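SH2 domain-containing protein 3C (Homo sapiens, PDB 3T6G) acts as a signalling adapter in cell adhesion and migration, its C-terminal Cdc25-homology domain being locked closed, unable to exchange nucleotide but able to bind BCAR1. Local coordinates at residues P271-L274 against E275-T279; A150-G153 against A154-M157; T166-T169 against L170-H174; F303-V306 against L307-S311. The protein carries 2 engineered substitutions. All blocks are in the same frame, centred on the assembly; numbering follows the deposited sequence.

Interaction 1 (P271-L274 against E275-T279)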
loop_
_atom_site.group_PDB
_atom_site.type_symbol
_atom_site.label_atom_id
_atom_site.label_comp_id
_atom_site.label_asym_id
_atom_site.label_seq_id
_atom_site.Cartn_x
_atom_site.Cartn_y
_atom_site.Cartn_z
ATOM N N PRO A 271 -8.999 8.448 -23.333
ATOM C CA PRO A 271 -10.005 8.839 -22.348
ATOM C C PRO A 271 -10.811 7.683 -21.748
ATOM O O PRO A 271 -10.819 7.524 -20.516
ATOM C CB PRO A 271 -10.927 9.764 -23.153
ATOM C CG PRO A 271 -10.160 10.078 -24.471
ATOM C CD PRO A 271 -8.768 9.532 -24.293
ATOM N N GLU A 272 -11.474 6.894 -22.590
ATOM C CA GLU A 272 -12.379 5.847 -22.099
ATOM C C GLU A 272 -11.628 4.816 -21.287
ATOM O O GLU A 272 -12.132 4.267 -20.308
ATOM C CB GLU A 272 -13.094 5.156 -23.252
ATOM C CG GLU A 272 -13.767 6.099 -24.234
ATOM C CD GLU A 272 -14.740 5.369 -25.144
ATOM O OE1 GLU A 272 -14.276 4.615 -26.028
ATOM O OE2 GLU A 272 -15.966 5.537 -24.959
ATOM N N LEU A 273 -10.404 4.562 -21.711
ATOM C CA LEU A 273 -9.557 3.606 -21.047
ATOM C C LEU A 273 -9.198 4.140 -19.677
ATOM O O LEU A 273 -9.245 3.390 -18.697
ATOM C CB LEU A 273 -8.303 3.365 -21.874
ATOM C CG LEU A 273 -8.060 1.958 -22.398
ATOM C CD1 LEU A 273 -6.622 1.872 -22.866
ATOM C CD2 LEU A 273 -8.305 0.938 -21.298
ATOM N N LEU A 274 -8.856 5.429 -19.595
ATOM C CA LEU A 274 -8.585 6.046 -18.285
ATOM C C LEU A 274 -9.822 5.904 -17.422
ATOM O O LEU A 274 -9.723 5.484 -16.265
ATOM C CB LEU A 274 -8.164 7.519 -18.381
ATOM C CG LEU A 274 -6.789 7.771 -19.005
ATOM C CD1 LEU A 274 -6.398 9.230 -18.998
ATOM C CD2 LEU A 274 -5.757 6.984 -18.285
ATOM N N GLU A 275 -11.000 6.195 -17.973
ATOM C CA GLU A 275 -12.194 6.010 -17.143
ATOM C C GLU A 275 -12.244 4.610 -16.508
ATOM O O GLU A 275 -12.514 4.478 -15.296
ATOM C CB GLU A 275 -13.458 6.268 -17.928
ATOM C CG GLU A 275 -14.698 6.302 -17.073
ATOM C CD GLU A 275 -15.787 7.162 -17.699
ATOM O OE1 GLU A 275 -15.467 7.932 -18.637
ATOM O OE2 GLU A 275 -16.960 7.067 -17.264
ATOM N N VAL A 276 -11.956 3.582 -17.326
ATOM C CA VAL A 276 -12.096 2.170 -16.931
ATOM C C VAL A 276 -11.210 1.847 -15.734
ATOM O O VAL A 276 -11.577 1.081 -14.851
ATOM C CB VAL A 276 -11.759 1.224 -18.126
ATOM C CG1 VAL A 276 -11.667 -0.192 -17.669
ATOM C CG2 VAL A 276 -12.817 1.355 -19.255
ATOM N N PHE A 277 -10.046 2.485 -15.705
ATOM C CA PHE A 277 -9.047 2.267 -14.677
ATOM C C PHE A 277 -9.152 3.288 -13.543
ATOM O O PHE A 277 -8.193 3.494 -12.780
ATOM C CB PHE A 277 -7.659 2.331 -15.306
ATOM C CG PHE A 277 -7.303 1.106 -16.067
ATOM C CD1 PHE A 277 -7.406 -0.151 -15.464
ATOM C CD2 PHE A 277 -6.896 1.187 -17.393
ATOM C CE1 PHE A 277 -7.090 -1.303 -16.171
ATOM C CE2 PHE A 277 -6.577 0.037 -18.107
ATOM C CZ PHE A 277 -6.680 -1.205 -17.499
ATOM N N SER A 278 -10.309 3.932 -13.447
ATOM C CA SER A 278 -10.544 4.872 -12.373
ATOM C C SER A 278 -11.414 4.201 -11.303
ATOM O O SER A 278 -12.421 3.544 -11.640
ATOM C CB SER A 278 -11.196 6.158 -12.902
ATOM O OG SER A 278 -12.528 6.286 -12.438
ATOM N N THR A 279 -11.014 4.369 -10.030
ATOM C CA THR A 279 -11.650 3.686 -8.887
ATOM C C THR A 279 -13.111 4.096 -8.692
ATOM O O THR A 279 -13.978 3.251 -8.423
ATOM C CB THR A 279 -10.908 3.940 -7.570
ATOM O OG1 THR A 279 -9.562 3.464 -7.675
ATOM C CG2 THR A 279 -11.615 3.220 -6.434
#

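Interaction 2 (A150-G153 against A154-M157)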
loop_
_atom_site.group_PDB
_atom_site.type_symbol
_atom_site.label_atom_id
_atom_site.label_comp_id
_atom_site.label_asym_id
_atom_site.label_seq_id
_atom_site.Cartn_x
_atom_site.Cartn_y
_atom_site.Cartn_z
ATOM N N ALA A 150 -1.839 -5.682 -7.720
ATOM C CA ALA A 150 -3.285 -5.706 -7.816
ATOM C C ALA A 150 -3.714 -6.704 -8.917
ATOM O O ALA A 150 -4.789 -7.307 -8.841
ATOM C CB ALA A 150 -3.829 -4.293 -8.098
ATOM N N VAL A 151 -2.863 -6.893 -9.927
ATOM C CA VAL A 151 -3.221 -7.753 -11.043
ATOM C C VAL A 151 -3.014 -9.220 -10.680
ATOM O O VAL A 151 -3.919 -10.033 -10.872
ATOM C CB VAL A 151 -2.488 -7.366 -12.347
ATOM C CG1 VAL A 151 -2.527 -8.516 -13.343
ATOM C CG2 VAL A 151 -3.113 -6.066 -12.953
ATOM N N MET A 152 -1.823 -9.537 -10.172
ATOM C CA MET A 152 -1.544 -10.788 -9.459
ATOM C C MET A 152 -2.589 -11.095 -8.370
ATOM O O MET A 152 -3.022 -12.228 -8.223
ATOM C CB MET A 152 -0.157 -10.719 -8.823
ATOM C CG MET A 152 0.948 -10.433 -9.836
ATOM S SD MET A 152 1.299 -11.881 -10.856
ATOM C CE MET A 152 1.702 -13.062 -9.576
ATOM N N GLY A 153 -3.003 -10.089 -7.613
ATOM C CA GLY A 153 -4.111 -10.267 -6.696
ATOM C C GLY A 153 -5.339 -10.843 -7.380
ATOM O O GLY A 153 -5.977 -11.746 -6.857
ATOM N N ALA A 154 -5.676 -10.333 -8.559
ATOM C CA ALA A 154 -6.801 -10.875 -9.340
ATOM C C ALA A 154 -6.594 -12.360 -9.735
ATOM O O ALA A 154 -7.501 -13.191 -9.605
ATOM C CB ALA A 154 -6.999 -10.056 -10.573
ATOM N N LEU A 155 -5.388 -12.663 -10.205
ATOM C CA LEU A 155 -5.043 -13.952 -10.761
ATOM C C LEU A 155 -5.004 -15.009 -9.684
ATOM O O LEU A 155 -4.906 -16.187 -9.978
ATOM C CB LEU A 155 -3.679 -13.867 -11.456
ATOM C CG LEU A 155 -3.692 -12.983 -12.710
ATOM C CD1 LEU A 155 -2.296 -12.830 -13.257
ATOM C CD2 LEU A 155 -4.630 -13.559 -13.781
ATOM N N ASP A 156 -5.096 -14.566 -8.434
ATOM C CA ASP A 156 -4.885 -15.435 -7.288
ATOM C C ASP A 156 -6.120 -15.482 -6.391
ATOM O O ASP A 156 -6.129 -16.176 -5.379
ATOM C CB ASP A 156 -3.648 -14.992 -6.500
ATOM C CG ASP A 156 -3.214 -16.019 -5.429
ATOM O OD1 ASP A 156 -2.466 -16.975 -5.759
ATOM O OD2 ASP A 156 -3.607 -15.861 -4.251
ATOM N N MET A 157 -7.175 -14.755 -6.740
ATOM C CA MET A 157 -8.394 -14.907 -5.957
ATOM C C MET A 157 -8.813 -16.361 -6.053
ATOM O O MET A 157 -8.630 -16.991 -7.093
ATOM C CB MET A 157 -9.508 -14.019 -6.474
ATOM C CG MET A 157 -9.231 -12.566 -6.319
ATOM S SD MET A 157 -10.703 -11.674 -6.805
ATOM C CE MET A 157 -10.176 -10.004 -6.438
#

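Interaction 3 (T166-T169 against L170-H174)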
loop_
_atom_site.group_PDB
_atom_site.type_symbol
_atom_site.label_atom_id
_atom_site.label_comp_id
_atom_site.label_asym_id
_atom_site.label_seq_id
_atom_site.Cartn_x
_atom_site.Cartn_y
_atom_site.Cartn_z
ATOM N N THR A 166 -9.772 -23.601 -17.327
ATOM C CA THR A 166 -9.059 -22.424 -17.836
ATOM C C THR A 166 -7.540 -22.540 -17.641
ATOM O O THR A 166 -6.771 -22.296 -18.571
ATOM C CB THR A 166 -9.573 -21.109 -17.191
ATOM O OG1 THR A 166 -11.008 -21.070 -17.237
ATOM C CG2 THR A 166 -9.012 -19.898 -17.916
ATOM N N TRP A 167 -7.106 -22.927 -16.441
ATOM C CA TRP A 167 -5.670 -23.099 -16.172
ATOM C C TRP A 167 -5.001 -24.230 -16.966
ATOM O O TRP A 167 -3.894 -24.053 -17.489
ATOM C CB TRP A 167 -5.394 -23.253 -14.668
ATOM C CG TRP A 167 -5.678 -22.012 -13.977
ATOM C CD1 TRP A 167 -6.848 -21.657 -13.378
ATOM C CD2 TRP A 167 -4.800 -20.888 -13.856
ATOM N NE1 TRP A 167 -6.747 -20.383 -12.874
ATOM C CE2 TRP A 167 -5.495 -19.885 -13.157
ATOM C CE3 TRP A 167 -3.483 -20.632 -14.270
ATOM C CZ2 TRP A 167 -4.927 -18.642 -12.854
ATOM C CZ3 TRP A 167 -2.915 -19.405 -13.968
ATOM C CH2 TRP A 167 -3.636 -18.421 -13.265
ATOM N N VAL A 168 -5.657 -25.385 -17.046
ATOM C CA VAL A 168 -5.136 -26.479 -17.861
ATOM C C VAL A 168 -4.937 -25.996 -19.299
ATOM O O VAL A 168 -3.864 -26.155 -19.883
ATOM C CB VAL A 168 -6.082 -27.691 -17.876
ATOM C CG1 VAL A 168 -5.754 -28.585 -19.059
ATOM C CG2 VAL A 168 -6.008 -28.466 -16.561
ATOM N N THR A 169 -5.973 -25.381 -19.860
ATOM C CA THR A 169 -5.882 -24.900 -21.226
ATOM C C THR A 169 -4.883 -23.747 -21.399
ATOM O O THR A 169 -4.312 -23.596 -22.489
ATOM C CB THR A 169 -7.280 -24.640 -21.861
ATOM O OG1 THR A 169 -7.179 -23.682 -22.921
ATOM C CG2 THR A 169 -8.250 -24.165 -20.844
ATOM N N LEU A 170 -4.636 -22.971 -20.335
ATOM C CA LEU A 170 -3.571 -21.956 -20.369
ATOM C C LEU A 170 -2.229 -22.657 -20.466
ATOM O O LEU A 170 -1.291 -22.174 -21.109
ATOM C CB LEU A 170 -3.582 -21.060 -19.125
ATOM C CG LEU A 170 -2.454 -20.017 -18.990
ATOM C CD1 LEU A 170 -2.799 -18.746 -19.759
ATOM C CD2 LEU A 170 -2.169 -19.642 -17.527
ATOM N N ARG A 171 -2.148 -23.803 -19.809
ATOM C CA ARG A 171 -0.938 -24.607 -19.811
ATOM C C ARG A 171 -0.708 -25.217 -21.191
ATOM O O ARG A 171 0.434 -25.372 -21.633
ATOM C CB ARG A 171 -1.053 -25.704 -18.755
ATOM C CG ARG A 171 -0.038 -25.608 -17.629
ATOM C CD ARG A 171 -0.542 -26.305 -16.374
ATOM N NE ARG A 171 -1.068 -25.335 -15.416
ATOM C CZ ARG A 171 -2.045 -25.582 -14.549
ATOM N NH1 ARG A 171 -2.628 -26.783 -14.517
ATOM N NH2 ARG A 171 -2.439 -24.617 -13.718
ATOM N N GLN A 172 -1.799 -25.553 -21.877
ATOM C CA GLN A 172 -1.718 -26.172 -23.201
ATOM C C GLN A 172 -1.390 -25.171 -24.295
ATOM O O GLN A 172 -0.493 -25.397 -25.103
ATOM C CB GLN A 172 -3.029 -26.875 -23.545
ATOM C CG GLN A 172 -3.120 -28.300 -23.020
ATOM C CD GLN A 172 -4.542 -28.835 -23.039
ATOM O OE1 GLN A 172 -5.460 -28.200 -23.579
ATOM N NE2 GLN A 172 -4.734 -29.998 -22.434
ATOM N N ARG A 173 -2.115 -24.056 -24.294
ATOM C CA ARG A 173 -2.108 -23.123 -25.409
ATOM C C ARG A 173 -1.208 -21.914 -25.213
ATOM O O ARG A 173 -0.783 -21.281 -26.181
ATOM C CB ARG A 173 -3.533 -22.645 -25.673
ATOM C CG ARG A 173 -4.451 -23.735 -26.174
ATOM C CD ARG A 173 -5.878 -23.240 -26.292
ATOM N NE ARG A 173 -6.089 -22.385 -27.458
ATOM C CZ ARG A 173 -6.182 -22.823 -28.715
ATOM N NH1 ARG A 173 -6.076 -24.127 -28.990
ATOM N NH2 ARG A 173 -6.377 -21.952 -29.702
ATOM N N HIS A 174 -0.938 -21.584 -23.959
ATOM C CA HIS A 174 -0.149 -20.406 -23.638
ATOM C C HIS A 174 0.958 -20.806 -22.694
ATOM O O HIS A 174 1.107 -20.265 -21.596
ATOM C CB HIS A 174 -1.035 -19.340 -23.012
ATOM C CG HIS A 174 -2.285 -19.092 -23.788
ATOM N ND1 HIS A 174 -2.305 -18.330 -24.937
ATOM C CD2 HIS A 174 -3.551 -19.529 -23.599
ATOM C CE1 HIS A 174 -3.540 -18.278 -25.402
ATOM N NE2 HIS A 174 -4.313 -19.006 -24.617
#

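Interaction 4 (F303-V306 against L307-S311)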
loop_
_atom_site.group_PDB
_atom_site.type_symbol
_atom_site.label_atom_id
_atom_site.label_comp_id
_atom_site.label_asym_id
_atom_site.label_seq_id
_atom_site.Cartn_x
_atom_site.Cartn_y
_atom_site.Cartn_z
ATOM N N PHE A 303 -19.343 -8.968 -2.702
ATOM C CA PHE A 303 -18.789 -9.324 -3.996
ATOM C C PHE A 303 -18.043 -10.640 -3.951
ATOM O O PHE A 303 -17.933 -11.336 -4.960
ATOM C CB PHE A 303 -17.897 -8.219 -4.563
ATOM C CG PHE A 303 -18.239 -7.865 -5.979
ATOM C CD1 PHE A 303 -19.176 -6.871 -6.251
ATOM C CD2 PHE A 303 -17.652 -8.541 -7.037
ATOM C CE1 PHE A 303 -19.514 -6.548 -7.558
ATOM C CE2 PHE A 303 -17.991 -8.231 -8.346
ATOM C CZ PHE A 303 -18.924 -7.235 -8.606
ATOM N N ASP A 304 -17.527 -10.986 -2.779
ATOM C CA ASP A 304 -16.755 -12.208 -2.666
ATOM C C ASP A 304 -17.691 -13.349 -2.974
ATOM O O ASP A 304 -17.295 -14.347 -3.569
ATOM C CB ASP A 304 -16.179 -12.365 -1.272
ATOM C CG ASP A 304 -15.381 -13.631 -1.122
ATOM O OD1 ASP A 304 -14.215 -13.644 -1.572
ATOM O OD2 ASP A 304 -15.924 -14.612 -0.560
ATOM N N LYS A 305 -18.949 -13.183 -2.589
ATOM C CA LYS A 305 -19.956 -14.189 -2.883
ATOM C C LYS A 305 -20.347 -14.162 -4.376
ATOM O O LYS A 305 -20.585 -15.217 -4.990
ATOM C CB LYS A 305 -21.177 -14.016 -1.962
ATOM C CG LYS A 305 -22.412 -13.406 -2.630
ATOM C CD LYS A 305 -23.093 -14.401 -3.588
ATOM C CE LYS A 305 -24.341 -13.817 -4.253
ATOM N NZ LYS A 305 -25.009 -14.816 -5.133
ATOM N N VAL A 306 -20.401 -12.962 -4.957
ATOM C CA VAL A 306 -20.825 -12.813 -6.345
ATOM C C VAL A 306 -19.842 -13.475 -7.281
ATOM O O VAL A 306 -20.229 -14.135 -8.238
ATOM C CB VAL A 306 -20.963 -11.359 -6.742
ATOM C CG1 VAL A 306 -21.039 -11.237 -8.249
ATOM C CG2 VAL A 306 -22.205 -10.785 -6.105
ATOM N N LEU A 307 -18.564 -13.282 -6.991
ATOM C CA LEU A 307 -17.498 -13.971 -7.688
ATOM C C LEU A 307 -17.667 -15.487 -7.617
ATOM O O LEU A 307 -17.874 -16.134 -8.640
ATOM C CB LEU A 307 -16.143 -13.556 -7.113
ATOM C CG LEU A 307 -15.759 -12.105 -7.395
ATOM C CD1 LEU A 307 -14.394 -11.788 -6.812
ATOM C CD2 LEU A 307 -15.763 -11.860 -8.893
ATOM N N THR A 308 -17.592 -16.056 -6.415
ATOM C CA THR A 308 -17.598 -17.510 -6.281
ATOM C C THR A 308 -18.780 -18.139 -6.993
ATOM O O THR A 308 -18.676 -19.263 -7.465
ATOM C CB THR A 308 -17.608 -17.969 -4.825
ATOM O OG1 THR A 308 -18.724 -17.381 -4.160
ATOM C CG2 THR A 308 -16.331 -17.557 -4.125
ATOM N N ALA A 309 -19.897 -17.413 -7.087
ATOM C CA ALA A 309 -21.068 -17.917 -7.821
ATOM C C ALA A 309 -20.841 -17.944 -9.330
ATOM O O ALA A 309 -21.128 -18.939 -9.997
ATOM C CB ALA A 309 -22.315 -17.102 -7.501
ATOM N N LEU A 310 -20.353 -16.839 -9.874
ATOM C CA LEU A 310 -20.001 -16.808 -11.280
ATOM C C LEU A 310 -19.041 -17.948 -11.565
ATOM O O LEU A 310 -19.211 -18.699 -12.522
ATOM C CB LEU A 310 -19.343 -15.479 -11.635
ATOM C CG LEU A 310 -20.256 -14.288 -11.375
ATOM C CD1 LEU A 310 -19.671 -12.979 -11.936
ATOM C CD2 LEU A 310 -21.619 -14.602 -11.971
ATOM N N SER A 311 -18.032 -18.066 -10.715
ATOM C CA SER A 311 -16.982 -19.048 -10.892
ATOM C C SER A 311 -17.549 -20.459 -10.957
ATOM O O SER A 311 -17.030 -21.321 -11.671
ATOM C CB SER A 311 -15.972 -18.933 -9.751
ATOM O OG SER A 311 -14.896 -19.831 -9.943
#

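Interaction 1 (P271-L274 against E275-T279)
The phenyl ring of F277 meets the end of L273, and O of L273 approaches it obliquely. CE2 of F277 lies 3.7 Å from CD2 of L273. The two side chains run alongside each other and point the same way. With chi1 at -76°, CG of F277 stands beside its own backbone N, and the ring comes to lie next to L273. V57 of helix 50-64, L45 of helix 35-46 and M106 of helix 93-115 also touch it. With an alanine here, the three helices are likely to face a gap, and the end of L273 to lose its aromatic neighbour. Backbone bonds close the turn. N of E275 bonds to O of P271 at 2.9 Å, in the carbonyl plane. N of V276 reaches O of E272 at 3.1 Å. N of F277 bonds to O of L273 at 3.2 Å and only weakly to O of L274. The extended side chain of E275 bonds through OE2 to S23. F277 leaves helical geometry, and OG of S278 caps N of F281. The arrangement is that of a short helix, 271-276, ending at a turn whose serine is the N-cap of helix 279-287, within the Cdc25-homology domain.

Interaction 2 (A150-G153 against A154-M157)
L155 lies against two earlier side chains, V151 and M152, at the C-terminal end of helix 145-155. This is one of the buried helices of the all-helical Cdc25-homology fold. CD1 of L155 carries both contacts. It sits 4.3 Å from CG1 of V151, one turn back, and 4.4 Å from SD of M152. Both are loose van der Waals approaches. The CG of L155 is anti to its carbonyl carbon (chi1 -67°), which sends the branch back along the helix and brings CG within 3.5 Å of O of V151. The side chain of M152 is folded, all three torsions near -60°, and its end rests on Y181, L185 and L189 of helix 175-193. L155 also meets Y181. V151 turns to L110 of helix 93-115 and to A135 and L138 of helix 121-140. The helix is thus packed against three others. A154 is small, and its CB lies close to O of V151 while also touching L110. G153 brings no side chain to the contact.

Two backbone bonds hold the turn. N of L155 bonds to O of V151 at 3.1 Å, in the carbonyl plane. N of A154 reaches O of A150 at 3.2 Å from above that carbonyl plane, and the same oxygen also accepts from OG of S107. N of D156 makes a weak bond to O of G153. M157 takes the N-cap position of helix 158-161, its chain extended, and its CG lies 3.4 Å from O of G153.

Interaction 3 (T166-T169 against L170-H174)
W167 and L170 make the tight, buried side of this turn. CD2 of L170 lies 3.6 Å from CZ3 of W167 and equally near CE3, and the two side chains run alongside each other. The CG of L170 is anti to its backbone N (chi1 176°), which carries the branch toward the indole. L128 of helix 121-140 touches both, and NE1 of W167 bonds to O of I160. The contact makes up most of helix 164-173, which packs on helix 121-140 in the Cdc25-homology domain. H174, at the N-cap position of the next helix, stacks its ring on H129. Were W167 a leucine, O of I160 would probably lose its indole donor, and L170 and L128 would face a gap. The other side faces solvent, with R171, Q172 and R173 exposed. R171 bends back, and its NH2 comes 3.4 Å from CB of W167. Its guanidinium has O of W167 3.7 Å over one face, and its plane is 22° from that of the indole. V168 and Q172 lie side by side, with CG1 3.8 Å from NE2. Likewise OG1 of T169 lies alongside CD of R173, at 3.6 Å. R173 has a long, weak ion pair with E122.

Interaction 4 (F303-V306 against L307-S311)
F303 and L307 supply one of two apolar contacts on this part of helix 296-314. CG of L307 lies 4.1 Å from CD2 of F303, at the edge of the ring and near its plane. In L307, CG stands beside the backbone N (chi1 -68°), which brings it within 3.4 Å of O of F303. The phenyl ring meets W287 with planes at about 70°, and it touches I108 and V112 of helix 93-115. L307 reaches V112 and L115 of the same helix. The other apolar pair is V306 and L310, with CG1 4.3 Å from CD1. Here CG of L310 comes closer to O of V306 than to either methyl of that valine. CG1 of V306 also lies over one face of the F303 ring, offset toward the rim.

The backbone bonds follow the helical i to i+4 pattern. N of L307 bonds to O of F303 at 2.9 Å and is nearly straight. N of L310 bonds to O of V306 at 3.2 Å. N of T308 bonds weakly to O of D304.

One side-chain bond adds to this pattern. OG1 of T308 donates to O of K305 at 3.0 Å from above the carbonyl plane, and chi1 of 56° turns it back toward that carbonyl. The same oxygen accepts N of A309 at 3.1 Å, and both donors come from the same face of its plane. On this polar side, OD1 of D304 bonds to NE2 of Q159.

The chemistry is that of an amphipathic helix. F303 and L307 pack on helix 93-115, while the threonine hydroxyl bonds to a carbonyl oxygen of its own helix, which two donors then share.

All four contacts are local turns of helix, so each joins neighbours in sequence and none closes a long loop. They follow one another in series, without nesting or crossing. Interaction 2 comes first, at the end of helix 145-155. Interaction 3 follows in helix 164-173 and touches it where O of L155 meets CZ2 of W167. Interaction 1 comes much later, at the end of helix 271-276, and its nearest atoms stay about 7 Å from interaction 2. Interaction 4, in helix 296-314, returns to interaction 2 where SD of M157 packs on CD1 of L307. Helix 93-115 is shared by interactions 1, 2 and 4, and helix 121-140 by 2 and 3.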